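Local coordinates for putative Lipoprotein (Shewanella oneidensis, PDB 3U24) that is of unknown function but binds zinc and calcium ions and belongs to the DUF885 family of the Peptidase_MA clan, which suggests a metallopeptidase-like role, at residues Val472-His483 against Ala514-Tyr525. Residues are numbered along the deposited sequence; the frame is centred on the assembly and turned at random.
Sequences VICNTILDYSIH and ATLSQVQLTSYY. With ACY (acetic acid), chain Q.
D479 turns its carboxylate into the loop after L516 by setting CG trans to its own backbone N (chi1 -168°). H483 swings CG back beside its backbone N instead (chi1 -73°), which carries the imidazole to the end of helix 504-516 and the start of that loop. D479 OD2 accepts from V519 N at 2.8 Å, on its syn side and somewhat out of the carboxylate plane, and Y246 also bonds this oxygen. A water joins D479 OD1 to L521 N and S517 OG, so both carboxylate oxygens hold the turn. H483 NE2 is shared between two carbonyls, A514 O at 2.8 Å and S517 O at 3.2 Å. Both lie tilted from the ring plane, and neither bond is straight. Q518 CG sits over one face of the H483 ring, 3.8 Å from its centroid, in a CH-pi contact, while H483 ND1 bonds the backbone N of I241. A leucine in place of H483 would probably leave the carbonyls of A514 and S517 without their shared donor and free the loop to shift. Beside this polar patch, A514 CB packs tightly on I482 CD1, and L521 CD2 lies 3.7 Å from N475 CG. N475 OD1 is bonded by K510. Further along, V472 CG1 presses on Y525 CB at 3.5 Å, and a second water bridges V472 O, T476 OG1, L521 O and Y525 N. This is buried helix-to-turn packing: helix 459-485 lines the break between helices 504-516 and 523-542. Y524, in this second segment, lies close to zinc ligand E439, so the packing borders the zinc site of H408, H414 and E439.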
loop_
_atom_site.group_PDB
_atom_site.type_symbol
_atom_site.label_atom_id
_atom_site.label_comp_id
_atom_site.label_asym_id
_atom_site.label_seq_id
_atom_site.Cartn_x
_atom_site.Cartn_y
_atom_site.Cartn_z
ATOM N N VAL A 472 -13.939 -2.965 -0.009
ATOM C CA VAL A 472 -13.020 -3.231 1.074
ATOM C C VAL A 472 -13.309 -4.602 1.711
ATOM O O VAL A 472 -12.397 -5.407 1.912
ATOM C CB VAL A 472 -13.098 -2.056 2.076
ATOM C CG1 VAL A 472 -12.457 -2.413 3.367
ATOM C CG2 VAL A 472 -12.427 -0.846 1.416
ATOM N N ILE A 473 -14.581 -4.878 1.934
ATOM C CA ILE A 473 -15.037 -6.157 2.467
ATOM C C ILE A 473 -14.660 -7.304 1.495
ATOM O O ILE A 473 -14.012 -8.298 1.904
ATOM C CB ILE A 473 -16.570 -6.138 2.741
ATOM C CG1 ILE A 473 -16.928 -5.029 3.777
ATOM C CG2 ILE A 473 -17.047 -7.491 3.231
ATOM C CD1 ILE A 473 -18.429 -4.768 3.922
ATOM N N CYS A 474 -15.037 -7.149 0.224
ATOM C CA CYS A 474 -14.763 -8.179 -0.755
ATOM C C CYS A 474 -13.279 -8.332 -1.090
ATOM O O CYS A 474 -12.853 -9.418 -1.484
ATOM C CB CYS A 474 -15.630 -8.020 -2.009
ATOM S SG CYS A 474 -17.425 -8.185 -1.660
ATOM N N ASN A 475 -12.470 -7.301 -0.889
ATOM C CA ASN A 475 -11.006 -7.462 -1.024
ATOM C C ASN A 475 -10.475 -8.526 -0.055
ATOM O O ASN A 475 -9.576 -9.290 -0.422
ATOM C CB ASN A 475 -10.240 -6.162 -0.739
ATOM C CG ASN A 475 -10.187 -5.210 -1.934
ATOM O OD1 ASN A 475 -10.524 -5.546 -3.073
ATOM N ND2 ASN A 475 -9.697 -4.007 -1.666
ATOM N N THR A 476 -11.022 -8.544 1.178
ATOM C CA THR A 476 -10.641 -9.474 2.221
ATOM C C THR A 476 -11.128 -10.874 1.901
ATOM O O THR A 476 -10.366 -11.831 1.983
ATOM C CB THR A 476 -11.165 -9.011 3.614
ATOM O OG1 THR A 476 -10.429 -7.865 3.991
ATOM C CG2 THR A 476 -10.999 -10.059 4.712
ATOM N N ILE A 477 -12.386 -10.995 1.533
ATOM C CA ILE A 477 -12.943 -12.290 1.104
ATOM C C ILE A 477 -12.109 -12.917 -0.029
ATOM O O ILE A 477 -11.749 -14.107 0.001
ATOM C CB ILE A 477 -14.416 -12.133 0.707
ATOM C CG1 ILE A 477 -15.201 -11.672 1.924
ATOM C CG2 ILE A 477 -15.027 -13.435 0.179
ATOM C CD1 ILE A 477 -16.657 -11.413 1.653
ATOM N N LEU A 478 -11.783 -12.106 -1.006
ATOM C CA LEU A 478 -11.074 -12.549 -2.179
ATOM C C LEU A 478 -9.673 -13.012 -1.820
ATOM O O LEU A 478 -9.242 -14.133 -2.184
ATOM C CB LEU A 478 -10.997 -11.400 -3.186
ATOM C CG LEU A 478 -10.127 -11.616 -4.434
ATOM C CD1 LEU A 478 -10.962 -12.271 -5.498
ATOM C CD2 LEU A 478 -9.580 -10.319 -5.026
ATOM N N ASP A 479 -8.949 -12.164 -1.090
ATOM C CA ASP A 479 -7.545 -12.480 -0.822
ATOM C C ASP A 479 -7.427 -13.774 -0.009
ATOM O O ASP A 479 -6.628 -14.664 -0.336
ATOM C CB ASP A 479 -6.813 -11.336 -0.142
ATOM C CG ASP A 479 -5.294 -11.541 -0.134
ATOM O OD1 ASP A 479 -4.650 -11.370 -1.212
ATOM O OD2 ASP A 479 -4.744 -11.836 0.962
ATOM N N TYR A 480 -8.275 -13.885 1.005
ATOM C CA TYR A 480 -8.298 -15.028 1.891
ATOM C C TYR A 480 -8.751 -16.270 1.158
ATOM O O TYR A 480 -8.105 -17.314 1.244
ATOM C CB TYR A 480 -9.216 -14.740 3.098
ATOM C CG TYR A 480 -9.226 -15.826 4.153
ATOM C CD1 TYR A 480 -8.251 -15.875 5.143
ATOM C CD2 TYR A 480 -10.183 -16.827 4.139
ATOM C CE1 TYR A 480 -8.245 -16.902 6.113
ATOM C CE2 TYR A 480 -10.185 -17.849 5.089
ATOM C CZ TYR A 480 -9.230 -17.877 6.091
ATOM O OH TYR A 480 -9.243 -18.901 7.049
ATOM N N SER A 481 -9.860 -16.166 0.430
ATOM C CA SER A 481 -10.416 -17.344 -0.232
ATOM C C SER A 481 -9.478 -17.914 -1.288
ATOM O O SER A 481 -9.393 -19.113 -1.427
ATOM C CB SER A 481 -11.803 -17.075 -0.787
ATOM O OG SER A 481 -12.634 -16.578 0.270
ATOM N N ILE A 482 -8.761 -17.057 -1.989
ATOM C CA ILE A 482 -7.803 -17.489 -3.007
ATOM C C ILE A 482 -6.640 -18.264 -2.374
ATOM O O ILE A 482 -6.323 -19.353 -2.788
ATOM C CB ILE A 482 -7.286 -16.263 -3.807
ATOM C CG1 ILE A 482 -8.371 -15.802 -4.775
ATOM C CG2 ILE A 482 -6.002 -16.583 -4.587
ATOM C CD1 ILE A 482 -8.026 -14.502 -5.492
ATOM N N HIS A 483 -6.053 -17.720 -1.324
ATOM C CA HIS A 483 -4.861 -18.290 -0.722
ATOM C C HIS A 483 -5.106 -19.413 0.265
ATOM O O HIS A 483 -4.230 -20.259 0.468
ATOM C CB HIS A 483 -4.062 -17.177 -0.096
ATOM C CG HIS A 483 -3.402 -16.334 -1.116
ATOM N ND1 HIS A 483 -2.370 -16.790 -1.845
ATOM C CD2 HIS A 483 -3.716 -15.082 -1.623
ATOM C CE1 HIS A 483 -2.026 -15.863 -2.740
ATOM N NE2 HIS A 483 -2.828 -14.808 -2.586
ATOM N N ALA A 514 -4.268 -10.457 -6.587
ATOM C CA ALA A 514 -4.357 -11.540 -5.586
ATOM C C ALA A 514 -3.529 -12.765 -5.950
ATOM O O ALA A 514 -3.138 -13.512 -5.053
ATOM C CB ALA A 514 -5.795 -11.945 -5.351
ATOM N N THR A 515 -3.259 -12.983 -7.235
ATOM C CA THR A 515 -2.419 -14.076 -7.642
ATOM C C THR A 515 -0.968 -13.731 -7.374
ATOM O O THR A 515 -0.156 -14.621 -7.163
ATOM C CB THR A 515 -2.560 -14.432 -9.146
ATOM O OG1 THR A 515 -2.108 -13.343 -9.997
ATOM C CG2 THR A 515 -3.984 -14.764 -9.503
ATOM N N LEU A 516 -0.632 -12.447 -7.387
ATOM C CA LEU A 516 0.761 -12.011 -7.299
ATOM C C LEU A 516 1.164 -11.519 -5.919
ATOM O O LEU A 516 2.321 -11.475 -5.605
ATOM C CB LEU A 516 1.068 -10.936 -8.374
ATOM C CG LEU A 516 1.096 -11.485 -9.825
ATOM C CD1 LEU A 516 1.144 -10.363 -10.875
ATOM C CD2 LEU A 516 2.251 -12.457 -10.012
ATOM N N SER A 517 0.198 -11.133 -5.112
ATOM C CA SER A 517 0.451 -10.671 -3.754
ATOM C C SER A 517 -0.498 -11.388 -2.786
ATOM O O SER A 517 -1.517 -11.983 -3.192
ATOM C CB SER A 517 0.218 -9.166 -3.671
ATOM O OG SER A 517 -1.168 -8.887 -3.807
ATOM N N GLN A 518 -0.139 -11.346 -1.517
ATOM C CA GLN A 518 -0.888 -11.979 -0.445
ATOM C C GLN A 518 -0.976 -10.990 0.727
ATOM O O GLN A 518 -0.016 -10.206 0.939
ATOM C CB GLN A 518 -0.169 -13.244 0.026
ATOM C CG GLN A 518 0.366 -14.106 -1.098
ATOM C CD GLN A 518 1.718 -13.641 -1.550
ATOM O OE1 GLN A 518 2.464 -13.108 -0.764
ATOM N NE2 GLN A 518 2.026 -13.818 -2.816
ATOM N N VAL A 519 -2.127 -11.006 1.423
ATOM C CA VAL A 519 -2.360 -10.274 2.674
ATOM C C VAL A 519 -2.597 -8.770 2.489
ATOM O O VAL A 519 -3.521 -8.189 3.085
ATOM C CB VAL A 519 -1.249 -10.596 3.711
ATOM C CG1 VAL A 519 -1.325 -9.685 4.897
ATOM C CG2 VAL A 519 -1.388 -12.048 4.175
ATOM N N GLN A 520 -1.826 -8.118 1.633
ATOM C CA GLN A 520 -1.957 -6.656 1.478
ATOM C C GLN A 520 -3.411 -6.211 1.225
ATOM O O GLN A 520 -3.854 -5.168 1.718
ATOM C CB GLN A 520 -0.967 -6.141 0.414
ATOM C CG GLN A 520 -0.869 -4.611 0.295
ATOM C CD GLN A 520 -2.103 -3.986 -0.367
ATOM O OE1 GLN A 520 -2.751 -4.612 -1.207
ATOM N NE2 GLN A 520 -2.460 -2.766 0.066
ATOM N N LEU A 521 -4.166 -7.027 0.497
ATOM C CA LEU A 521 -5.566 -6.697 0.128
ATOM C C LEU A 521 -6.478 -6.668 1.334
ATOM O O LEU A 521 -7.475 -5.965 1.293
ATOM C CB LEU A 521 -6.139 -7.651 -0.931
ATOM C CG LEU A 521 -5.853 -7.187 -2.360
ATOM C CD1 LEU A 521 -6.110 -8.330 -3.347
ATOM C CD2 LEU A 521 -6.688 -5.951 -2.697
ATOM N N THR A 522 -6.159 -7.410 2.392
ATOM C CA THR A 522 -6.963 -7.358 3.624
ATOM C C THR A 522 -6.734 -6.092 4.491
ATOM O O THR A 522 -7.493 -5.826 5.418
ATOM C CB THR A 522 -6.714 -8.587 4.534
ATOM O OG1 THR A 522 -5.407 -8.480 5.113
ATOM C CG2 THR A 522 -6.817 -9.907 3.742
ATOM N N SER A 523 -5.720 -5.280 4.173
ATOM C CA SER A 523 -5.260 -4.253 5.092
ATOM C C SER A 523 -6.343 -3.218 5.348
ATOM O O SER A 523 -6.528 -2.742 6.493
ATOM C CB SER A 523 -3.929 -3.620 4.617
ATOM O OG SER A 523 -4.028 -2.967 3.367
ATOM N N TYR A 524 -7.099 -2.915 4.300
ATOM C CA TYR A 524 -8.115 -1.865 4.362
ATOM C C TYR A 524 -9.198 -2.221 5.356
ATOM O O TYR A 524 -9.522 -1.423 6.261
ATOM C CB TYR A 524 -8.726 -1.605 3.000
ATOM C CG TYR A 524 -7.689 -1.453 1.929
ATOM C CD1 TYR A 524 -7.196 -2.584 1.260
ATOM C CD2 TYR A 524 -7.199 -0.204 1.576
ATOM C CE1 TYR A 524 -6.233 -2.472 0.295
ATOM C CE2 TYR A 524 -6.218 -0.077 0.604
ATOM C CZ TYR A 524 -5.751 -1.200 -0.033
ATOM O OH TYR A 524 -4.793 -1.135 -0.993
ATOM N N TYR A 525 -9.747 -3.418 5.218
ATOM C CA TYR A 525 -10.856 -3.821 6.060
ATOM C C TYR A 525 -10.384 -4.123 7.491
ATOM O O TYR A 525 -11.086 -3.862 8.450
ATOM C CB TYR A 525 -11.526 -5.050 5.475
ATOM C CG TYR A 525 -12.695 -5.543 6.256
ATOM C CD1 TYR A 525 -13.845 -4.790 6.373
ATOM C CD2 TYR A 525 -12.664 -6.787 6.850
ATOM C CE1 TYR A 525 -14.927 -5.241 7.098
ATOM C CE2 TYR A 525 -13.748 -7.279 7.543
ATOM C CZ TYR A 525 -14.875 -6.502 7.649
ATOM O OH TYR A 525 -15.905 -6.989 8.395
HETATM C C ACY Q . 5.298 -12.283 -2.763
HETATM O O ACY Q . 4.646 -12.315 -3.840
HETATM O OXT ACY Q . 4.778 -12.000 -1.640
HETATM C CH3 ACY Q . 6.767 -12.535 -2.814
HETATM O O HOH W 1 -9.746 -5.279 2.699
HETATM O O HOH W 2 -2.907 -9.044 -1.237
#